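Local coordinates for protein RIF2 (Saccharomyces cerevisiae, PDB 4BJ1) that acts in transcriptional silencing and in the regulation of telomere length, interacting with RAP1 and RIF1 in budding yeast chromatin, at residues Y25-L34 against I58-A67; F13-N24 against K232-S240. One frame throughout, in Å; residues are numbered along the deposited sequence.

Interaction 1 of 2, residues Y25-L34 against I58-A67; sequences YLSISYVPSL and IHQYAGIDRA
Y25 lays one face of its phenol ring over the imidazole of H59. The histidine comes edge first, its CD2 lying 3.6 Å from Y25 CD1 and offset toward the rim of the ring. The planes stand at 62°, an edge-to-face pair. From centroid to centroid the Y25 and H59 rings are 4.8 Å apart. With CG anti to the backbone N (chi1 -176°), Y25 swings its ring alongside H59, and it is the face that meets CD2. The same histidine edge carries NE2 to Y25 O at 2.8 Å, but with an N-H...O angle of 118° the bond is weak. NE2 also meets a water in its ring plane, and that water hydrogen-bonds to S27 O. The ring of F277 stacks on H59 too, while the Y25 hydroxyl is taken by T278, so helix 276-290 closes in on this pair.

A62, G63 and A67 offer small residues to L26 and I28. L26 sets CD2 on A62 CB at 3.7 Å, and its carbonyl O sits near G63 CA in a CA-H...O contact. I28 CG2 packs on the G63 carbonyl, 3.5 Å from G63 O, and I28 CD1 reaches A67 CB at 3.9 Å. Y30 OH touches Q60 CG at 3.9 Å.

The contact joins helix 10-26 and the turn after it to a helix of the AAA+-like core. Its chemistry is mainly apolar and aromatic; the one direct polar bond being weak, the fit of rings and small residues probably does most of the holding.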
loop_
_atom_site.group_PDB
_atom_site.type_symbol
_atom_site.label_atom_id
_atom_site.label_comp_id
_atom_site.label_asym_id
_atom_site.label_seq_id
_atom_site.Cartn_x
_atom_site.Cartn_y
_atom_site.Cartn_z
ATOM N N TYR A 25 -9.115 0.999 -0.457
ATOM C CA TYR A 25 -9.805 1.896 -1.382
ATOM C C TYR A 25 -9.563 1.464 -2.822
ATOM O O TYR A 25 -10.527 1.281 -3.568
ATOM C CB TYR A 25 -9.280 3.323 -1.197
ATOM C CG TYR A 25 -9.959 4.405 -2.014
ATOM C CD1 TYR A 25 -11.138 4.998 -1.570
ATOM C CD2 TYR A 25 -9.330 4.964 -3.129
ATOM C CE1 TYR A 25 -11.723 6.058 -2.263
ATOM C CE2 TYR A 25 -9.890 6.048 -3.812
ATOM C CZ TYR A 25 -11.096 6.581 -3.381
ATOM O OH TYR A 25 -11.685 7.638 -4.037
ATOM N N LEU A 26 -8.288 1.246 -3.200
ATOM C CA LEU A 26 -7.918 0.878 -4.575
ATOM C C LEU A 26 -8.265 -0.559 -4.990
ATOM O O LEU A 26 -8.043 -0.935 -6.152
ATOM C CB LEU A 26 -6.433 1.154 -4.829
ATOM C CG LEU A 26 -5.937 2.550 -4.537
ATOM C CD1 LEU A 26 -4.424 2.576 -4.542
ATOM C CD2 LEU A 26 -6.559 3.585 -5.482
ATOM N N SER A 27 -8.809 -1.353 -4.055
ATOM C CA SER A 27 -9.199 -2.744 -4.270
ATOM C C SER A 27 -10.347 -2.859 -5.265
ATOM O O SER A 27 -11.284 -2.045 -5.237
ATOM C CB SER A 27 -9.570 -3.399 -2.944
ATOM O OG SER A 27 -10.242 -4.639 -3.096
ATOM N N ILE A 28 -10.262 -3.878 -6.142
ATOM C CA ILE A 28 -11.279 -4.229 -7.153
ATOM C C ILE A 28 -11.729 -5.692 -6.939
ATOM O O ILE A 28 -12.040 -6.409 -7.886
ATOM C CB ILE A 28 -10.838 -3.887 -8.620
ATOM C CG1 ILE A 28 -9.448 -4.423 -8.967
ATOM C CG2 ILE A 28 -10.874 -2.386 -8.863
ATOM C CD1 ILE A 28 -9.417 -5.517 -9.880
ATOM N N SER A 29 -11.731 -6.130 -5.672
ATOM C CA SER A 29 -12.095 -7.483 -5.259
ATOM C C SER A 29 -13.604 -7.678 -5.304
ATOM O O SER A 29 -14.062 -8.821 -5.399
ATOM C CB SER A 29 -11.570 -7.775 -3.862
ATOM O OG SER A 29 -10.183 -7.501 -3.750
ATOM N N TYR A 30 -14.382 -6.562 -5.240
ATOM C CA TYR A 30 -15.848 -6.592 -5.332
ATOM C C TYR A 30 -16.280 -7.017 -6.742
ATOM O O TYR A 30 -17.367 -7.570 -6.916
ATOM C CB TYR A 30 -16.483 -5.246 -4.931
ATOM C CG TYR A 30 -16.024 -4.034 -5.713
ATOM C CD1 TYR A 30 -16.700 -3.620 -6.859
ATOM C CD2 TYR A 30 -14.969 -3.247 -5.259
ATOM C CE1 TYR A 30 -16.303 -2.480 -7.563
ATOM C CE2 TYR A 30 -14.553 -2.115 -5.963
ATOM C CZ TYR A 30 -15.231 -1.727 -7.109
ATOM O OH TYR A 30 -14.826 -0.601 -7.787
ATOM N N VAL A 31 -15.395 -6.799 -7.735
ATOM C CA VAL A 31 -15.583 -7.180 -9.125
ATOM C C VAL A 31 -14.430 -8.173 -9.541
ATOM O O VAL A 31 -13.489 -7.799 -10.250
ATOM C CB VAL A 31 -15.793 -5.932 -10.031
ATOM C CG1 VAL A 31 -14.643 -4.923 -9.943
ATOM C CG2 VAL A 31 -16.102 -6.323 -11.465
ATOM N N PRO A 32 -14.478 -9.455 -9.067
ATOM C CA PRO A 32 -13.401 -10.411 -9.409
ATOM C C PRO A 32 -13.252 -10.678 -10.901
ATOM O O PRO A 32 -12.160 -11.002 -11.362
ATOM C CB PRO A 32 -13.799 -11.679 -8.652
ATOM C CG PRO A 32 -15.258 -11.553 -8.451
ATOM C CD PRO A 32 -15.500 -10.105 -8.220
ATOM N N SER A 33 -14.357 -10.521 -11.647
ATOM C CA SER A 33 -14.433 -10.674 -13.093
ATOM C C SER A 33 -13.526 -9.673 -13.805
ATOM O O SER A 33 -13.044 -9.985 -14.892
ATOM C CB SER A 33 -15.873 -10.505 -13.567
ATOM O OG SER A 33 -16.541 -9.454 -12.888
ATOM N N LEU A 34 -13.272 -8.491 -13.185
ATOM C CA LEU A 34 -12.432 -7.432 -13.760
ATOM C C LEU A 34 -10.951 -7.789 -13.819
ATOM O O LEU A 34 -10.337 -7.620 -14.873
ATOM C CB LEU A 34 -12.643 -6.082 -13.037
ATOM C CG LEU A 34 -11.743 -4.911 -13.452
ATOM C CD1 LEU A 34 -12.058 -4.428 -14.859
ATOM C CD2 LEU A 34 -11.835 -3.791 -12.454
ATOM N N ILE A 58 -15.143 8.224 -8.644
ATOM C CA ILE A 58 -13.704 8.406 -8.690
ATOM C C ILE A 58 -12.992 7.215 -8.023
ATOM O O ILE A 58 -11.955 6.783 -8.525
ATOM C CB ILE A 58 -13.268 9.798 -8.169
ATOM C CG1 ILE A 58 -11.879 10.137 -8.681
ATOM C CG2 ILE A 58 -13.411 9.959 -6.659
ATOM C CD1 ILE A 58 -11.887 10.099 -10.133
ATOM N N HIS A 59 -13.629 6.630 -6.979
ATOM C CA HIS A 59 -13.185 5.435 -6.271
ATOM C C HIS A 59 -12.967 4.284 -7.238
ATOM O O HIS A 59 -11.964 3.576 -7.120
ATOM C CB HIS A 59 -14.224 5.029 -5.213
ATOM C CG HIS A 59 -14.036 3.643 -4.685
ATOM N ND1 HIS A 59 -14.994 2.675 -4.858
ATOM C CD2 HIS A 59 -12.978 3.096 -4.045
ATOM C CE1 HIS A 59 -14.505 1.582 -4.302
ATOM N NE2 HIS A 59 -13.288 1.785 -3.814
ATOM N N GLN A 60 -13.917 4.084 -8.167
ATOM C CA GLN A 60 -13.916 3.020 -9.163
ATOM C C GLN A 60 -12.808 3.226 -10.170
ATOM O O GLN A 60 -12.077 2.287 -10.451
ATOM C CB GLN A 60 -15.261 2.958 -9.898
ATOM C CG GLN A 60 -16.441 2.711 -8.989
ATOM C CD GLN A 60 -17.718 2.653 -9.761
ATOM O OE1 GLN A 60 -18.176 3.646 -10.313
ATOM N NE2 GLN A 60 -18.326 1.486 -9.793
ATOM N N TYR A 61 -12.702 4.444 -10.731
ATOM C CA TYR A 61 -11.687 4.850 -11.693
ATOM C C TYR A 61 -10.287 4.580 -11.135
ATOM O O TYR A 61 -9.489 3.911 -11.811
ATOM C CB TYR A 61 -11.864 6.337 -12.020
ATOM C CG TYR A 61 -10.813 6.915 -12.942
ATOM C CD1 TYR A 61 -10.366 6.206 -14.063
ATOM C CD2 TYR A 61 -10.311 8.199 -12.738
ATOM C CE1 TYR A 61 -9.380 6.721 -14.898
ATOM C CE2 TYR A 61 -9.370 8.750 -13.603
ATOM C CZ TYR A 61 -8.897 8.001 -14.673
ATOM O OH TYR A 61 -7.931 8.523 -15.491
ATOM N N ALA A 62 -10.000 5.054 -9.884
ATOM C CA ALA A 62 -8.717 4.847 -9.204
ATOM C C ALA A 62 -8.402 3.330 -9.095
ATOM O O ALA A 62 -7.273 2.912 -9.377
ATOM C CB ALA A 62 -8.734 5.509 -7.840
ATOM N N GLY A 63 -9.428 2.532 -8.783
ATOM C CA GLY A 63 -9.327 1.084 -8.659
ATOM C C GLY A 63 -8.992 0.393 -9.961
ATOM O O GLY A 63 -8.151 -0.503 -9.980
ATOM N N ILE A 64 -9.658 0.787 -11.048
ATOM C CA ILE A 64 -9.470 0.213 -12.382
ATOM C C ILE A 64 -8.087 0.584 -12.838
ATOM O O ILE A 64 -7.345 -0.268 -13.342
ATOM C CB ILE A 64 -10.550 0.701 -13.415
ATOM C CG1 ILE A 64 -11.960 0.242 -13.012
ATOM C CG2 ILE A 64 -10.225 0.195 -14.816
ATOM C CD1 ILE A 64 -12.981 1.182 -13.332
ATOM N N ASP A 65 -7.744 1.877 -12.657
ATOM C CA ASP A 65 -6.461 2.402 -13.068
ATOM C C ASP A 65 -5.303 1.637 -12.430
ATOM O O ASP A 65 -4.478 1.124 -13.188
ATOM C CB ASP A 65 -6.365 3.909 -12.862
ATOM C CG ASP A 65 -5.307 4.522 -13.751
ATOM O OD1 ASP A 65 -5.310 4.226 -14.990
ATOM O OD2 ASP A 65 -4.474 5.270 -13.229
ATOM N N ARG A 66 -5.295 1.471 -11.073
ATOM C CA ARG A 66 -4.267 0.707 -10.379
ATOM C C ARG A 66 -4.179 -0.729 -10.919
ATOM O O ARG A 66 -3.077 -1.216 -11.161
ATOM C CB ARG A 66 -4.499 0.706 -8.853
ATOM C CG ARG A 66 -3.513 -0.170 -8.041
ATOM C CD ARG A 66 -2.046 0.137 -8.326
ATOM N NE ARG A 66 -1.643 1.375 -7.674
ATOM C CZ ARG A 66 -0.816 1.422 -6.640
ATOM N NH1 ARG A 66 -0.271 0.308 -6.170
ATOM N NH2 ARG A 66 -0.499 2.588 -6.085
ATOM N N ALA A 67 -5.332 -1.394 -11.110
ATOM C CA ALA A 67 -5.402 -2.755 -11.629
ATOM C C ALA A 67 -4.785 -2.835 -13.032
ATOM O O ALA A 67 -4.121 -3.824 -13.342
ATOM C CB ALA A 67 -6.848 -3.231 -11.645
HETATM O O HOH W 1 -12.691 -0.787 -2.792
#

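Interaction 2 of 2, residues F13-N24 against K232-S240; sequences FKSMALQELGTN and KMIKFTFDS
With CG anti to the backbone N (chi1 -156°) and an extended chain beyond, E20 reaches out from helix 10-26 to the T237-F238 backbone, whereas N24, its CG anti to the carbonyl carbon (chi1 -73°), turns its amide to the end of helix 223-233. Helix 10-26 is thus tied to the AAA+ lid domain, at the loop that follows helix 223-233. E20 OE1 accepts T237 N at 2.7 Å and, weakly, F238 N; OE2 takes T237 OG1 at 2.8 Å, both T237 groups coming on the syn side of the carboxylate. Were E20 an alanine, T237 N and OG1 would probably be left without the carboxylate that takes both, and the loop freer to move. Past E20, M16 CB stands over the F238 ring, 3.6 Å from the centroid, with SD oblique to it in a Met-aromatic contact, and F238 turns its edge to the face of F13. F236 lies between the E20 and N24 bonds, A17 CA over one face; it also stacks with Y248. N24 ND2 has K235 O as its longer, more bent partner; its bond to M233 O, 2.7 Å and 168° at the hydrogen, comes from above the M233 carbonyl plane.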
loop_
_atom_site.group_PDB
_atom_site.type_symbol
_atom_site.label_atom_id
_atom_site.label_comp_id
_atom_site.label_asym_id
_atom_site.label_seq_id
_atom_site.Cartn_x
_atom_site.Cartn_y
_atom_site.Cartn_z
ATOM N N PHE A 13 1.549 1.274 13.619
ATOM C CA PHE A 13 0.134 1.099 13.319
ATOM C C PHE A 13 -0.286 2.130 12.294
ATOM O O PHE A 13 -0.812 1.756 11.249
ATOM C CB PHE A 13 -0.724 1.240 14.588
ATOM C CG PHE A 13 -2.170 0.918 14.334
ATOM C CD1 PHE A 13 -2.615 -0.399 14.332
ATOM C CD2 PHE A 13 -3.076 1.921 13.991
ATOM C CE1 PHE A 13 -3.948 -0.706 14.007
ATOM C CE2 PHE A 13 -4.410 1.615 13.670
ATOM C CZ PHE A 13 -4.840 0.306 13.695
ATOM N N LYS A 14 -0.050 3.431 12.588
ATOM C CA LYS A 14 -0.387 4.582 11.761
ATOM C C LYS A 14 0.045 4.347 10.328
ATOM O O LYS A 14 -0.805 4.391 9.437
ATOM C CB LYS A 14 0.276 5.847 12.330
ATOM C CG LYS A 14 -0.047 7.141 11.585
ATOM C CD LYS A 14 0.191 8.309 12.499
ATOM C CE LYS A 14 0.325 9.605 11.777
ATOM N NZ LYS A 14 0.814 10.637 12.715
ATOM N N SER A 15 1.360 4.072 10.108
ATOM C CA SER A 15 1.913 3.880 8.775
ATOM C C SER A 15 1.283 2.672 8.054
ATOM O O SER A 15 1.002 2.754 6.851
ATOM C CB SER A 15 3.429 3.755 8.848
ATOM O OG SER A 15 3.809 2.504 9.395
ATOM N N MET A 16 1.047 1.570 8.791
ATOM C CA MET A 16 0.482 0.342 8.233
ATOM C C MET A 16 -1.003 0.505 7.913
ATOM O O MET A 16 -1.490 -0.051 6.915
ATOM C CB MET A 16 0.715 -0.841 9.180
ATOM C CG MET A 16 2.098 -1.441 9.076
ATOM S SD MET A 16 2.254 -2.890 10.144
ATOM C CE MET A 16 3.923 -3.320 9.874
ATOM N N ALA A 17 -1.718 1.258 8.771
ATOM C CA ALA A 17 -3.137 1.548 8.620
ATOM C C ALA A 17 -3.294 2.463 7.410
ATOM O O ALA A 17 -4.154 2.211 6.571
ATOM C CB ALA A 17 -3.694 2.207 9.878
ATOM N N LEU A 18 -2.428 3.473 7.272
ATOM C CA LEU A 18 -2.478 4.370 6.131
ATOM C C LEU A 18 -2.267 3.651 4.816
ATOM O O LEU A 18 -3.095 3.814 3.912
ATOM C CB LEU A 18 -1.537 5.540 6.302
ATOM C CG LEU A 18 -2.203 6.676 7.046
ATOM C CD1 LEU A 18 -1.251 7.360 7.987
ATOM C CD2 LEU A 18 -2.868 7.655 6.076
ATOM N N GLN A 19 -1.268 2.747 4.746
ATOM C CA GLN A 19 -1.040 1.929 3.554
ATOM C C GLN A 19 -2.213 0.979 3.283
ATOM O O GLN A 19 -2.649 0.917 2.137
ATOM C CB GLN A 19 0.238 1.140 3.692
ATOM C CG GLN A 19 0.691 0.492 2.406
ATOM C CD GLN A 19 1.398 -0.782 2.726
ATOM O OE1 GLN A 19 1.030 -1.502 3.652
ATOM N NE2 GLN A 19 2.448 -1.080 1.995
ATOM N N GLU A 20 -2.773 0.301 4.325
ATOM C CA GLU A 20 -3.886 -0.610 4.085
ATOM C C GLU A 20 -5.138 0.095 3.660
ATOM O O GLU A 20 -5.811 -0.405 2.770
ATOM C CB GLU A 20 -4.173 -1.570 5.236
ATOM C CG GLU A 20 -4.888 -2.800 4.686
ATOM C CD GLU A 20 -5.133 -4.020 5.547
ATOM O OE1 GLU A 20 -4.683 -4.025 6.712
ATOM O OE2 GLU A 20 -5.799 -4.966 5.063
ATOM N N LEU A 21 -5.454 1.259 4.264
ATOM C CA LEU A 21 -6.637 2.043 3.900
ATOM C C LEU A 21 -6.483 2.449 2.416
ATOM O O LEU A 21 -7.413 2.235 1.636
ATOM C CB LEU A 21 -6.797 3.238 4.866
ATOM C CG LEU A 21 -8.093 4.074 4.811
ATOM C CD1 LEU A 21 -9.346 3.255 5.189
ATOM C CD2 LEU A 21 -7.979 5.253 5.746
ATOM N N GLY A 22 -5.262 2.850 2.028
ATOM C CA GLY A 22 -4.919 3.151 0.643
ATOM C C GLY A 22 -5.219 1.981 -0.274
ATOM O O GLY A 22 -6.004 2.101 -1.215
ATOM N N THR A 23 -4.662 0.821 0.052
ATOM C CA THR A 23 -4.863 -0.459 -0.638
ATOM C C THR A 23 -6.335 -0.876 -0.712
ATOM O O THR A 23 -6.800 -1.256 -1.788
ATOM C CB THR A 23 -3.986 -1.511 0.037
ATOM O OG1 THR A 23 -2.638 -1.114 -0.162
ATOM C CG2 THR A 23 -4.183 -2.891 -0.515
ATOM N N ASN A 24 -7.049 -0.809 0.422
ATOM C CA ASN A 24 -8.464 -1.144 0.542
ATOM C C ASN A 24 -9.306 -0.332 -0.410
ATOM O O ASN A 24 -10.089 -0.926 -1.126
ATOM C CB ASN A 24 -8.966 -0.986 1.982
ATOM C CG ASN A 24 -8.485 -2.058 2.920
ATOM O OD1 ASN A 24 -7.850 -3.035 2.531
ATOM N ND2 ASN A 24 -8.769 -1.899 4.185
ATOM N N LYS A 232 -15.560 -3.061 5.165
ATOM C CA LYS A 232 -14.332 -3.799 4.822
ATOM C C LYS A 232 -13.146 -2.861 4.671
ATOM O O LYS A 232 -12.039 -3.182 5.126
ATOM C CB LYS A 232 -14.509 -4.657 3.560
ATOM C CG LYS A 232 -15.321 -5.908 3.817
ATOM C CD LYS A 232 -15.341 -6.859 2.642
ATOM C CE LYS A 232 -16.344 -7.966 2.881
ATOM N NZ LYS A 232 -16.551 -8.805 1.672
ATOM N N MET A 233 -13.404 -1.676 4.077
ATOM C CA MET A 233 -12.416 -0.638 3.817
ATOM C C MET A 233 -11.683 -0.187 5.083
ATOM O O MET A 233 -10.484 0.082 5.011
ATOM C CB MET A 233 -13.062 0.556 3.087
ATOM C CG MET A 233 -12.062 1.441 2.372
ATOM S SD MET A 233 -12.831 2.914 1.648
ATOM C CE MET A 233 -12.049 4.092 2.548
ATOM N N ILE A 234 -12.390 -0.103 6.231
ATOM C CA ILE A 234 -11.782 0.371 7.471
ATOM C C ILE A 234 -11.414 -0.800 8.432
ATOM O O ILE A 234 -11.059 -0.573 9.588
ATOM C CB ILE A 234 -12.639 1.472 8.116
ATOM C CG1 ILE A 234 -14.033 0.937 8.534
ATOM C CG2 ILE A 234 -12.721 2.675 7.162
ATOM C CD1 ILE A 234 -14.915 1.909 9.360
ATOM N N LYS A 235 -11.445 -2.047 7.926
ATOM C CA LYS A 235 -11.012 -3.216 8.691
ATOM C C LYS A 235 -9.613 -3.515 8.179
ATOM O O LYS A 235 -9.391 -3.556 6.953
ATOM C CB LYS A 235 -11.932 -4.442 8.492
ATOM C CG LYS A 235 -13.388 -4.269 8.942
ATOM C CD LYS A 235 -13.589 -4.032 10.444
ATOM C CE LYS A 235 -15.054 -4.118 10.800
ATOM N NZ LYS A 235 -15.546 -5.529 10.842
ATOM N N PHE A 236 -8.664 -3.680 9.116
ATOM C CA PHE A 236 -7.283 -3.942 8.757
ATOM C C PHE A 236 -6.868 -5.374 9.045
ATOM O O PHE A 236 -7.380 -6.007 9.978
ATOM C CB PHE A 236 -6.340 -2.931 9.408
ATOM C CG PHE A 236 -6.662 -1.479 9.129
ATOM C CD1 PHE A 236 -6.992 -1.054 7.842
ATOM C CD2 PHE A 236 -6.598 -0.527 10.144
ATOM C CE1 PHE A 236 -7.295 0.290 7.589
ATOM C CE2 PHE A 236 -6.889 0.812 9.890
ATOM C CZ PHE A 236 -7.238 1.211 8.614
ATOM N N THR A 237 -5.931 -5.877 8.229
ATOM C CA THR A 237 -5.443 -7.249 8.279
ATOM C C THR A 237 -3.950 -7.417 8.574
ATOM O O THR A 237 -3.492 -8.569 8.684
ATOM C CB THR A 237 -5.803 -7.988 6.989
ATOM O OG1 THR A 237 -4.994 -7.500 5.919
ATOM C CG2 THR A 237 -7.291 -7.947 6.670
ATOM N N PHE A 238 -3.195 -6.309 8.699
ATOM C CA PHE A 238 -1.754 -6.388 9.001
ATOM C C PHE A 238 -1.546 -6.879 10.450
ATOM O O PHE A 238 -2.442 -6.663 11.258
ATOM C CB PHE A 238 -1.053 -5.045 8.750
ATOM C CG PHE A 238 -1.592 -3.896 9.552
ATOM C CD1 PHE A 238 -1.115 -3.638 10.837
ATOM C CD2 PHE A 238 -2.555 -3.047 9.017
ATOM C CE1 PHE A 238 -1.618 -2.570 11.584
ATOM C CE2 PHE A 238 -3.011 -1.947 9.736
ATOM C CZ PHE A 238 -2.563 -1.730 11.031
ATOM N N ASP A 239 -0.398 -7.510 10.791
ATOM C CA ASP A 239 -0.157 -8.052 12.155
ATOM C C ASP A 239 -1.373 -8.857 12.604
ATOM O O ASP A 239 -2.044 -8.494 13.582
ATOM C CB ASP A 239 0.199 -6.981 13.222
ATOM C CG ASP A 239 1.237 -5.961 12.821
ATOM O OD1 ASP A 239 2.263 -6.363 12.240
ATOM O OD2 ASP A 239 1.026 -4.745 13.106
ATOM N N SER A 240 -1.722 -9.897 11.821
ATOM C CA SER A 240 -2.865 -10.723 12.174
ATOM C C SER A 240 -2.549 -11.457 13.453
ATOM O O SER A 240 -1.409 -11.894 13.642
ATOM C CB SER A 240 -3.238 -11.675 11.047
ATOM O OG SER A 240 -3.865 -10.915 10.023
#

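Both contacts are built on helix 10-26: interaction 2 uses the length of it from F13 to N24, and interaction 1 takes over at Y25 and runs into the turn beyond. Their centres are about 17 Å apart, yet they touch, Y25 N packing at 4.1 Å from M233 CG. In sequence, both segments of interaction 1 fall between the two of interaction 2. One helix therefore bridges the helix 58-74 of the core and the lid. The second subunit reaches both: K12 of the neighbouring subunit forms a salt bridge with D65, and Q19 and T23 exchange hydrogen bonds with T23 and Q19 of that subunit.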